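Local coordinates for importin-95 (Chaetomium thermophilum, PDB 4XRI), which probably binds a small GTPase and, as an importin beta family transport receptor, carries protein cargo into the nucleus, at residues A[337-345]-A[390-399]; A[424-435]-A[465-476]. The protein carries 2 engineered substitutions. All blocks are in the same frame, centred on the assembly; numbering follows the deposited sequence.

In the fold
Both contacts lie in the all-helical solenoid, their centres about 17 Å apart. Interaction 1 sets the end of helix 324-340 and its following loop on the start of helix 390-402; interaction 2 sets the turn between helices 409-425 and 432-449 on the end of helix 455-472 and the loop after it. Interaction 1 has half of its touching residues buried and joins a small apolar core to direct hydrogen bonds. Interaction 2 is nearer the surface, with three buried and three exposed among its eleven touching residues. It relies on methionine packing and a bridging water. Helices 390-402 and 409-425 are consecutive, and a salt bridge from Arg-393 to Asp-429 ties the two contacts together.

Interaction 1: A[337-345]-A[390-399]; sequences LQLLTKQDE and WHFRDAAVSA
Gln-343 NE2 donates to His-391 O at 2.8 Å. Gln-343 NE2 also donates to Asp-394 OD2 at 2.9 Å. Both acceptors lie close to the amide plane, so the two bonds fix the rotation of the group. His-391 O is met on a lone pair and also takes its helical bond from Ala-395 N. Asp-394 OD2 is met on its anti side, 26° out of the carboxylate plane. The bend of the Gln-343 chain at chi2 (95°) leaves OE1 at the edge of the His-391 ring, 3.0 Å from CD2.

Thr-341 sets CG2 over one face of Phe-392, a CH-pi contact of 3.9 Å to the ring centroid. The same methyl touches Ala-395 CB. Thr-341 OG1 donates to Gln-338 O at 2.6 Å, which holds the methyl turned to the ring. Leu-340 CB meets Ala-395 CB at 3.7 Å, and Leu-337 CD2 meets Ala-399 CB at 3.6 Å. Small alanines let the end of helix 324-340 come close to helix 390-402 in this HEAT-repeat array, with the Leu-340 and Ala-395 CA atoms 5.2 Å apart.

In the second shell, Phe-380 covers Leu-337 and Ala-395. Asp-389 holds His-391 ND1, and Ser-437 holds Asp-394 OD1. Both N-H bonds of the Gln-343 amide are used, so polar bonds hold the loop after helix 324-340 to the first turn of helix 390-402, beside an apolar patch.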
loop_
_atom_site.group_PDB
_atom_site.type_symbol
_atom_site.label_atom_id
_atom_site.label_comp_id
_atom_site.label_asym_id
_atom_site.label_seq_id
_atom_site.Cartn_x
_atom_site.Cartn_y
_atom_site.Cartn_z
ATOM N N LEU A 337 27.631 5.593 1.891
ATOM C CA LEU A 337 28.230 4.953 3.055
ATOM C C LEU A 337 28.736 5.986 4.052
ATOM O O LEU A 337 28.610 5.812 5.264
ATOM C CB LEU A 337 29.372 4.032 2.620
ATOM C CG LEU A 337 28.923 2.890 1.705
ATOM C CD1 LEU A 337 30.104 2.193 1.059
ATOM C CD2 LEU A 337 28.085 1.900 2.491
ATOM N N GLN A 338 29.309 7.063 3.526
ATOM C CA GLN A 338 29.791 8.162 4.350
ATOM C C GLN A 338 28.629 8.830 5.083
ATOM O O GLN A 338 28.758 9.243 6.238
ATOM C CB GLN A 338 30.539 9.183 3.488
ATOM C CG GLN A 338 31.611 9.956 4.225
ATOM C CD GLN A 338 32.334 10.940 3.325
ATOM O OE1 GLN A 338 31.838 11.299 2.256
ATOM N NE2 GLN A 338 33.516 11.375 3.749
ATOM N N LEU A 339 27.490 8.923 4.404
ATOM C CA LEU A 339 26.301 9.545 4.976
ATOM C C LEU A 339 25.665 8.675 6.053
ATOM O O LEU A 339 24.916 9.169 6.896
ATOM C CB LEU A 339 25.276 9.845 3.881
ATOM C CG LEU A 339 25.628 10.987 2.928
ATOM C CD1 LEU A 339 24.563 11.134 1.856
ATOM C CD2 LEU A 339 25.801 12.289 3.702
ATOM N N LEU A 340 25.960 7.379 6.020
ATOM C CA LEU A 340 25.479 6.468 7.051
ATOM C C LEU A 340 26.080 6.826 8.406
ATOM O O LEU A 340 25.495 6.534 9.447
ATOM C CB LEU A 340 25.809 5.014 6.699
ATOM C CG LEU A 340 25.032 4.360 5.552
ATOM C CD1 LEU A 340 25.300 2.864 5.506
ATOM C CD2 LEU A 340 23.537 4.634 5.677
ATOM N N THR A 341 27.245 7.469 8.385
ATOM C CA THR A 341 27.942 7.836 9.612
ATOM C C THR A 341 27.431 9.152 10.194
ATOM O O THR A 341 27.971 9.650 11.181
ATOM C CB THR A 341 29.462 7.960 9.385
ATOM O OG1 THR A 341 29.742 9.151 8.638
ATOM C CG2 THR A 341 29.996 6.753 8.629
ATOM N N LYS A 342 26.386 9.706 9.590
ATOM C CA LYS A 342 25.831 10.974 10.050
ATOM C C LYS A 342 24.563 10.775 10.876
ATOM O O LYS A 342 23.631 11.575 10.784
ATOM C CB LYS A 342 25.531 11.891 8.862
ATOM C CG LYS A 342 26.705 12.114 7.926
ATOM C CD LYS A 342 27.907 12.693 8.653
ATOM C CE LYS A 342 29.040 12.989 7.680
ATOM N NZ LYS A 342 30.301 13.377 8.374
ATOM N N GLN A 343 24.526 9.716 11.680
ATOM C CA GLN A 343 23.348 9.435 12.495
ATOM C C GLN A 343 23.129 10.519 13.539
ATOM O O GLN A 343 24.081 11.084 14.075
ATOM C CB GLN A 343 23.463 8.077 13.197
ATOM C CG GLN A 343 23.902 6.927 12.318
ATOM C CD GLN A 343 25.394 6.688 12.387
ATOM O OE1 GLN A 343 26.181 7.631 12.440
ATOM N NE2 GLN A 343 25.792 5.421 12.396
ATOM N N ASP A 344 21.864 10.805 13.816
ATOM C CA ASP A 344 21.503 11.655 14.939
ATOM C C ASP A 344 20.826 10.790 15.989
ATOM O O ASP A 344 19.675 10.387 15.825
ATOM C CB ASP A 344 20.588 12.800 14.500
ATOM C CG ASP A 344 20.474 13.889 15.551
ATOM O OD1 ASP A 344 20.892 13.659 16.706
ATOM O OD2 ASP A 344 19.964 14.980 15.221
ATOM N N GLU A 345 21.552 10.503 17.062
ATOM C CA GLU A 345 21.068 9.612 18.109
ATOM C C GLU A 345 19.859 10.191 18.838
ATOM O O GLU A 345 19.030 9.452 19.369
ATOM C CB GLU A 345 22.187 9.307 19.109
ATOM C CG GLU A 345 22.834 10.535 19.745
ATOM C CD GLU A 345 23.829 11.230 18.828
ATOM O OE1 GLU A 345 23.966 10.808 17.660
ATOM O OE2 GLU A 345 24.474 12.202 19.277
ATOM N N TRP A 390 31.269 4.948 17.302
ATOM C CA TRP A 390 30.135 4.053 17.101
ATOM C C TRP A 390 29.374 4.382 15.819
ATOM O O TRP A 390 28.702 3.520 15.255
ATOM C CB TRP A 390 29.186 4.107 18.300
ATOM C CG TRP A 390 28.475 5.414 18.451
ATOM C CD1 TRP A 390 28.869 6.478 19.208
ATOM C CD2 TRP A 390 27.245 5.799 17.826
ATOM N NE1 TRP A 390 27.960 7.502 19.094
ATOM C CE2 TRP A 390 26.954 7.110 18.252
ATOM C CE3 TRP A 390 26.361 5.162 16.948
ATOM C CZ2 TRP A 390 25.817 7.798 17.830
ATOM C CZ3 TRP A 390 25.233 5.846 16.530
ATOM C CH2 TRP A 390 24.971 7.150 16.972
ATOM N N HIS A 391 29.476 5.632 15.369
ATOM C CA HIS A 391 28.867 6.054 14.109
ATOM C C HIS A 391 29.315 5.166 12.956
ATOM O O HIS A 391 28.516 4.780 12.105
ATOM C CB HIS A 391 29.218 7.512 13.791
ATOM C CG HIS A 391 28.627 8.505 14.741
ATOM N ND1 HIS A 391 29.264 8.903 15.898
ATOM C CD2 HIS A 391 27.462 9.194 14.699
ATOM C CE1 HIS A 391 28.514 9.787 16.528
ATOM N NE2 HIS A 391 27.413 9.982 15.822
ATOM N N PHE A 392 30.605 4.847 12.943
ATOM C CA PHE A 392 31.207 4.100 11.848
ATOM C C PHE A 392 30.987 2.596 11.974
ATOM O O PHE A 392 30.829 1.904 10.968
ATOM C CB PHE A 392 32.702 4.407 11.769
ATOM C CG PHE A 392 33.010 5.780 11.241
ATOM C CD1 PHE A 392 33.427 5.954 9.932
ATOM C CD2 PHE A 392 32.867 6.898 12.048
ATOM C CE1 PHE A 392 33.705 7.214 9.440
ATOM C CE2 PHE A 392 33.143 8.161 11.561
ATOM C CZ PHE A 392 33.563 8.320 10.256
ATOM N N ARG A 393 30.980 2.090 13.204
ATOM C CA ARG A 393 30.656 0.686 13.436
ATOM C C ARG A 393 29.206 0.421 13.055
ATOM O O ARG A 393 28.901 -0.555 12.369
ATOM C CB ARG A 393 30.898 0.294 14.897
ATOM C CG ARG A 393 32.349 0.395 15.341
ATOM C CD ARG A 393 32.608 -0.452 16.579
ATOM N NE ARG A 393 31.738 -0.093 17.696
ATOM C CZ ARG A 393 31.948 0.938 18.508
ATOM N NH1 ARG A 393 32.998 1.725 18.323
ATOM N NH2 ARG A 393 31.104 1.184 19.500
ATOM N N ASP A 394 28.322 1.306 13.507
ATOM C CA ASP A 394 26.907 1.229 13.178
ATOM C C ASP A 394 26.699 1.317 11.672
ATOM O O ASP A 394 25.894 0.580 11.105
ATOM C CB ASP A 394 26.127 2.342 13.880
ATOM C CG ASP A 394 24.645 2.301 13.563
ATOM O OD1 ASP A 394 23.923 1.520 14.214
ATOM O OD2 ASP A 394 24.203 3.054 12.670
ATOM N N ALA A 395 27.429 2.223 11.030
ATOM C CA ALA A 395 27.353 2.381 9.582
ATOM C C ALA A 395 27.802 1.109 8.875
ATOM O O ALA A 395 27.207 0.690 7.881
ATOM C CB ALA A 395 28.197 3.560 9.133
ATOM N N ALA A 396 28.851 0.494 9.413
ATOM C CA ALA A 396 29.445 -0.694 8.813
ATOM C C ALA A 396 28.475 -1.873 8.801
ATOM O O ALA A 396 28.280 -2.510 7.765
ATOM C CB ALA A 396 30.725 -1.072 9.549
ATOM N N VAL A 397 27.874 -2.164 9.951
ATOM C CA VAL A 397 26.926 -3.270 10.049
ATOM C C VAL A 397 25.660 -2.966 9.250
ATOM O O VAL A 397 25.090 -3.857 8.622
ATOM C CB VAL A 397 26.554 -3.589 11.520
ATOM C CG1 VAL A 397 27.769 -4.113 12.267
ATOM C CG2 VAL A 397 25.986 -2.370 12.220
ATOM N N SER A 398 25.237 -1.705 9.264
ATOM C CA SER A 398 24.062 -1.275 8.512
ATOM C C SER A 398 24.263 -1.526 7.027
ATOM O O SER A 398 23.405 -2.111 6.360
ATOM C CB SER A 398 23.769 0.209 8.753
ATOM O OG SER A 398 23.359 0.441 10.088
ATOM N N ALA A 399 25.408 -1.080 6.521
ATOM C CA ALA A 399 25.755 -1.248 5.115
ATOM C C ALA A 399 25.745 -2.714 4.708
ATOM O O ALA A 399 25.229 -3.068 3.652
ATOM C CB ALA A 399 27.118 -0.637 4.834
#

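Interaction 2: A[424-435]-A[465-476]; sequences IAMMEDESIQVR and SLFNGLMNSPKM. With SO4 (sulfate ion), chain J.
Met-427 and Ser-465 have CA atoms 6.6 Å apart, and Arg-435 and Met-476 7.0 Å, so the turn and the start of helix 432-449 lie along the end of helix 455-472 and the loop after it. Both segments belong to the HEAT-repeat solenoid, where the turn joining two helices packs on the end of a later one. Asp-429 makes an Asx turn. Ser-431 is the N-cap of helix 432-449, with a weak capping bond from Val-434 N to its OG.

Met-427 bends at chi2 and chi3 and brings CE to 3.3 Å from Ser-465 O. Met-427 CE also lies 3.6 Å from Met-476 CE. Gly-469 leaves room here, since a CB would clash with Met-476 CE. Met-476 SD lies near Arg-435 CB.

Ile-432 has CG1 anti to the backbone N (chi1 -171°), which lays CG1 on Lys-475 CG at 3.5 Å. Ile-432 CD1 sits 3.4 Å above the Arg-435 guanidinium plane, over its centre. Arg-435 NH1 donates to Glu-430 O, which lies tilted from the guanidinium plane.

Gln-433 NE2 donates to O2 of a sulfate, probably from the crystallisation liquor, and its side chain touches Trp-390. With an alanine here, the sulfate would probably lose its amide donor and Trp-390 a packing neighbour.

A water bridges the segments: it accepts from Arg-435 NH2 at 2.6 Å, at the guanidinium edge, and is hydrogen-bonded to Ser-473 OG at 3.1 Å.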
loop_
_atom_site.group_PDB
_atom_site.type_symbol
_atom_site.label_atom_id
_atom_site.label_comp_id
_atom_site.label_asym_id
_atom_site.label_seq_id
_atom_site.Cartn_x
_atom_site.Cartn_y
_atom_site.Cartn_z
ATOM N N ILE A 424 27.803 -11.515 14.553
ATOM C CA ILE A 424 27.170 -12.021 15.766
ATOM C C ILE A 424 27.851 -11.434 16.996
ATOM O O ILE A 424 27.198 -11.100 17.986
ATOM C CB ILE A 424 27.212 -13.559 15.828
ATOM C CG1 ILE A 424 26.290 -14.154 14.765
ATOM C CG2 ILE A 424 26.797 -14.057 17.202
ATOM C CD1 ILE A 424 26.318 -15.663 14.713
ATOM N N ALA A 425 29.169 -11.289 16.917
ATOM C CA ALA A 425 29.943 -10.716 18.011
ATOM C C ALA A 425 29.563 -9.258 18.247
ATOM O O ALA A 425 29.670 -8.750 19.362
ATOM C CB ALA A 425 31.430 -10.836 17.724
ATOM N N MET A 426 29.106 -8.593 17.189
ATOM C CA MET A 426 28.721 -7.187 17.260
ATOM C C MET A 426 27.493 -6.974 18.144
ATOM O O MET A 426 27.167 -5.845 18.508
ATOM C CB MET A 426 28.448 -6.641 15.856
ATOM C CG MET A 426 28.844 -5.186 15.652
ATOM S SD MET A 426 30.630 -4.980 15.546
ATOM C CE MET A 426 31.064 -6.427 14.584
ATOM N N MET A 427 26.815 -8.066 18.486
ATOM C CA MET A 427 25.640 -8.006 19.348
ATOM C C MET A 427 26.015 -7.650 20.784
ATOM O O MET A 427 25.150 -7.319 21.593
ATOM C CB MET A 427 24.886 -9.338 19.316
ATOM C CG MET A 427 24.248 -9.655 17.972
ATOM S SD MET A 427 22.745 -8.699 17.674
ATOM C CE MET A 427 21.612 -9.516 18.793
ATOM N N GLU A 428 27.304 -7.720 21.097
ATOM C CA GLU A 428 27.787 -7.369 22.427
ATOM C C GLU A 428 28.449 -5.995 22.439
ATOM O O GLU A 428 29.210 -5.668 23.349
ATOM C CB GLU A 428 28.767 -8.427 22.938
ATOM C CG GLU A 428 28.099 -9.708 23.408
ATOM C CD GLU A 428 27.219 -9.490 24.625
ATOM O OE1 GLU A 428 27.538 -8.599 25.441
ATOM O OE2 GLU A 428 26.206 -10.206 24.764
ATOM N N ASP A 429 28.154 -5.196 21.420
ATOM C CA ASP A 429 28.714 -3.854 21.313
ATOM C C ASP A 429 28.167 -2.957 22.419
ATOM O O ASP A 429 27.048 -3.160 22.888
ATOM C CB ASP A 429 28.404 -3.255 19.939
ATOM C CG ASP A 429 29.284 -2.068 19.607
ATOM O OD1 ASP A 429 30.286 -2.260 18.887
ATOM O OD2 ASP A 429 28.977 -0.948 20.066
ATOM N N GLU A 430 28.959 -1.974 22.836
ATOM C CA GLU A 430 28.530 -1.038 23.871
ATOM C C GLU A 430 27.312 -0.255 23.409
ATOM O O GLU A 430 26.319 -0.141 24.125
ATOM C CB GLU A 430 29.649 -0.058 24.237
ATOM C CG GLU A 430 30.854 -0.663 24.922
ATOM C CD GLU A 430 31.938 0.371 25.178
ATOM O OE1 GLU A 430 31.820 1.501 24.653
ATOM O OE2 GLU A 430 32.901 0.061 25.911
ATOM N N SER A 431 27.407 0.286 22.199
ATOM C CA SER A 431 26.363 1.131 21.640
ATOM C C SER A 431 25.087 0.349 21.361
ATOM O O SER A 431 25.117 -0.706 20.729
ATOM C CB SER A 431 26.856 1.800 20.357
ATOM O OG SER A 431 25.825 2.562 19.748
ATOM N N ILE A 432 23.968 0.875 21.845
ATOM C CA ILE A 432 22.676 0.242 21.627
ATOM C C ILE A 432 22.240 0.431 20.175
ATOM O O ILE A 432 21.477 -0.368 19.636
ATOM C CB ILE A 432 21.604 0.803 22.588
ATOM C CG1 ILE A 432 20.319 -0.026 22.511
ATOM C CG2 ILE A 432 21.335 2.277 22.309
ATOM C CD1 ILE A 432 20.503 -1.480 22.861
ATOM N N GLN A 433 22.743 1.489 19.543
ATOM C CA GLN A 433 22.469 1.731 18.131
ATOM C C GLN A 433 23.120 0.648 17.281
ATOM O O GLN A 433 22.504 0.114 16.360
ATOM C CB GLN A 433 22.973 3.109 17.695
ATOM C CG GLN A 433 22.267 4.280 18.352
ATOM C CD GLN A 433 22.906 4.688 19.666
ATOM O OE1 GLN A 433 23.933 4.139 20.069
ATOM N NE2 GLN A 433 22.301 5.658 20.342
ATOM N N VAL A 434 24.371 0.331 17.600
ATOM C CA VAL A 434 25.121 -0.685 16.871
ATOM C C VAL A 434 24.472 -2.055 17.028
ATOM O O VAL A 434 24.373 -2.819 16.068
ATOM C CB VAL A 434 26.588 -0.755 17.348
ATOM C CG1 VAL A 434 27.307 -1.935 16.710
ATOM C CG2 VAL A 434 27.308 0.543 17.028
ATOM N N ARG A 435 24.025 -2.351 18.244
ATOM C CA ARG A 435 23.367 -3.621 18.535
ATOM C C ARG A 435 22.054 -3.769 17.776
ATOM O O ARG A 435 21.736 -4.846 17.274
ATOM C CB ARG A 435 23.115 -3.761 20.036
ATOM C CG ARG A 435 24.315 -4.270 20.818
ATOM C CD ARG A 435 23.977 -4.418 22.288
ATOM N NE ARG A 435 24.043 -3.143 22.995
ATOM C CZ ARG A 435 23.415 -2.891 24.136
ATOM N NH1 ARG A 435 23.535 -1.704 24.713
ATOM N NH2 ARG A 435 22.660 -3.826 24.696
ATOM N N SER A 465 21.903 -14.870 20.799
ATOM C CA SER A 465 22.193 -13.441 20.842
ATOM C C SER A 465 20.934 -12.610 20.613
ATOM O O SER A 465 20.732 -11.578 21.252
ATOM C CB SER A 465 23.252 -13.077 19.800
ATOM O OG SER A 465 22.751 -13.236 18.484
ATOM N N LEU A 466 20.092 -13.071 19.694
ATOM C CA LEU A 466 18.844 -12.386 19.385
ATOM C C LEU A 466 17.885 -12.443 20.568
ATOM O O LEU A 466 17.244 -11.446 20.902
ATOM C CB LEU A 466 18.197 -12.997 18.143
ATOM C CG LEU A 466 19.015 -12.847 16.860
ATOM C CD1 LEU A 466 18.515 -13.799 15.798
ATOM C CD2 LEU A 466 18.977 -11.415 16.359
ATOM N N PHE A 467 17.793 -13.609 21.201
ATOM C CA PHE A 467 16.947 -13.763 22.379
ATOM C C PHE A 467 17.490 -12.961 23.553
ATOM O O PHE A 467 16.725 -12.349 24.297
ATOM C CB PHE A 467 16.814 -15.235 22.770
ATOM C CG PHE A 467 15.646 -15.928 22.125
ATOM C CD1 PHE A 467 15.844 -16.992 21.262
ATOM C CD2 PHE A 467 14.352 -15.508 22.377
ATOM C CE1 PHE A 467 14.769 -17.628 20.666
ATOM C CE2 PHE A 467 13.274 -16.138 21.784
ATOM C CZ PHE A 467 13.483 -17.200 20.928
ATOM N N ASN A 468 18.810 -12.968 23.715
ATOM C CA ASN A 468 19.452 -12.176 24.758
ATOM C C ASN A 468 19.119 -10.700 24.595
ATOM O O ASN A 468 18.851 -10.000 25.571
ATOM C CB ASN A 468 20.968 -12.381 24.734
ATOM C CG ASN A 468 21.670 -11.660 25.868
ATOM O OD1 ASN A 468 22.377 -10.675 25.653
ATOM N ND2 ASN A 468 21.472 -12.146 27.088
ATOM N N GLY A 469 19.127 -10.240 23.349
ATOM C CA GLY A 469 18.766 -8.871 23.037
ATOM C C GLY A 469 17.297 -8.602 23.295
ATOM O O GLY A 469 16.939 -7.575 23.872
ATOM N N LEU A 470 16.445 -9.530 22.870
ATOM C CA LEU A 470 15.002 -9.388 23.042
ATOM C C LEU A 470 14.599 -9.331 24.512
ATOM O O LEU A 470 13.744 -8.533 24.899
ATOM C CB LEU A 470 14.267 -10.541 22.353
ATOM C CG LEU A 470 12.770 -10.679 22.652
ATOM C CD1 LEU A 470 12.017 -9.414 22.272
ATOM C CD2 LEU A 470 12.185 -11.886 21.935
ATOM N N MET A 471 15.224 -10.171 25.328
ATOM C CA MET A 471 14.807 -10.327 26.717
ATOM C C MET A 471 15.424 -9.295 27.661
ATOM O O MET A 471 14.978 -9.154 28.801
ATOM C CB MET A 471 15.141 -11.740 27.204
ATOM C CG MET A 471 14.459 -12.843 26.396
ATOM S SD MET A 471 14.889 -14.512 26.933
ATOM C CE MET A 471 14.060 -14.584 28.517
ATOM N N ASN A 472 16.437 -8.570 27.196
ATOM C CA ASN A 472 17.132 -7.627 28.070
ATOM C C ASN A 472 17.263 -6.205 27.524
ATOM O O ASN A 472 17.626 -5.288 28.264
ATOM C CB ASN A 472 18.528 -8.157 28.401
ATOM C CG ASN A 472 18.500 -9.552 28.993
ATOM O OD1 ASN A 472 18.060 -9.748 30.125
ATOM N ND2 ASN A 472 18.982 -10.528 28.233
ATOM N N SER A 473 16.970 -6.011 26.241
ATOM C CA SER A 473 17.166 -4.699 25.626
ATOM C C SER A 473 16.017 -4.308 24.697
ATOM O O SER A 473 16.067 -4.577 23.499
ATOM C CB SER A 473 18.491 -4.671 24.861
ATOM O OG SER A 473 19.572 -5.037 25.704
ATOM N N PRO A 474 14.987 -3.649 25.251
ATOM C CA PRO A 474 13.773 -3.220 24.539
ATOM C C PRO A 474 14.036 -2.440 23.252
ATOM O O PRO A 474 13.291 -2.597 22.285
ATOM C CB PRO A 474 13.070 -2.325 25.564
ATOM C CG PRO A 474 13.504 -2.864 26.875
ATOM C CD PRO A 474 14.928 -3.310 26.683
ATOM N N LYS A 475 15.079 -1.615 23.248
ATOM C CA LYS A 475 15.400 -0.767 22.101
ATOM C C LYS A 475 15.672 -1.579 20.833
ATOM O O LYS A 475 15.434 -1.107 19.721
ATOM C CB LYS A 475 16.606 0.119 22.431
ATOM C CG LYS A 475 17.183 0.908 21.260
ATOM C CD LYS A 475 16.338 2.113 20.892
ATOM C CE LYS A 475 17.089 3.017 19.924
ATOM N NZ LYS A 475 17.565 2.272 18.723
ATOM N N MET A 476 16.152 -2.807 21.003
ATOM C CA MET A 476 16.461 -3.660 19.860
ATOM C C MET A 476 15.498 -4.842 19.743
ATOM O O MET A 476 15.660 -5.698 18.871
ATOM C CB MET A 476 17.901 -4.165 19.956
ATOM C CG MET A 476 18.218 -4.898 21.248
ATOM S SD MET A 476 19.968 -5.284 21.424
ATOM C CE MET A 476 20.193 -6.398 20.043
HETATM S S SO4 J . 25.838 6.128 22.264
HETATM O O1 SO4 J . 26.247 5.546 20.990
HETATM O O2 SO4 J . 24.432 5.824 22.513
HETATM O O3 SO4 J . 26.655 5.565 23.336
HETATM O O4 SO4 J . 26.022 7.575 22.221
HETATM O O HOH W 1 22.095 -6.332 24.546
#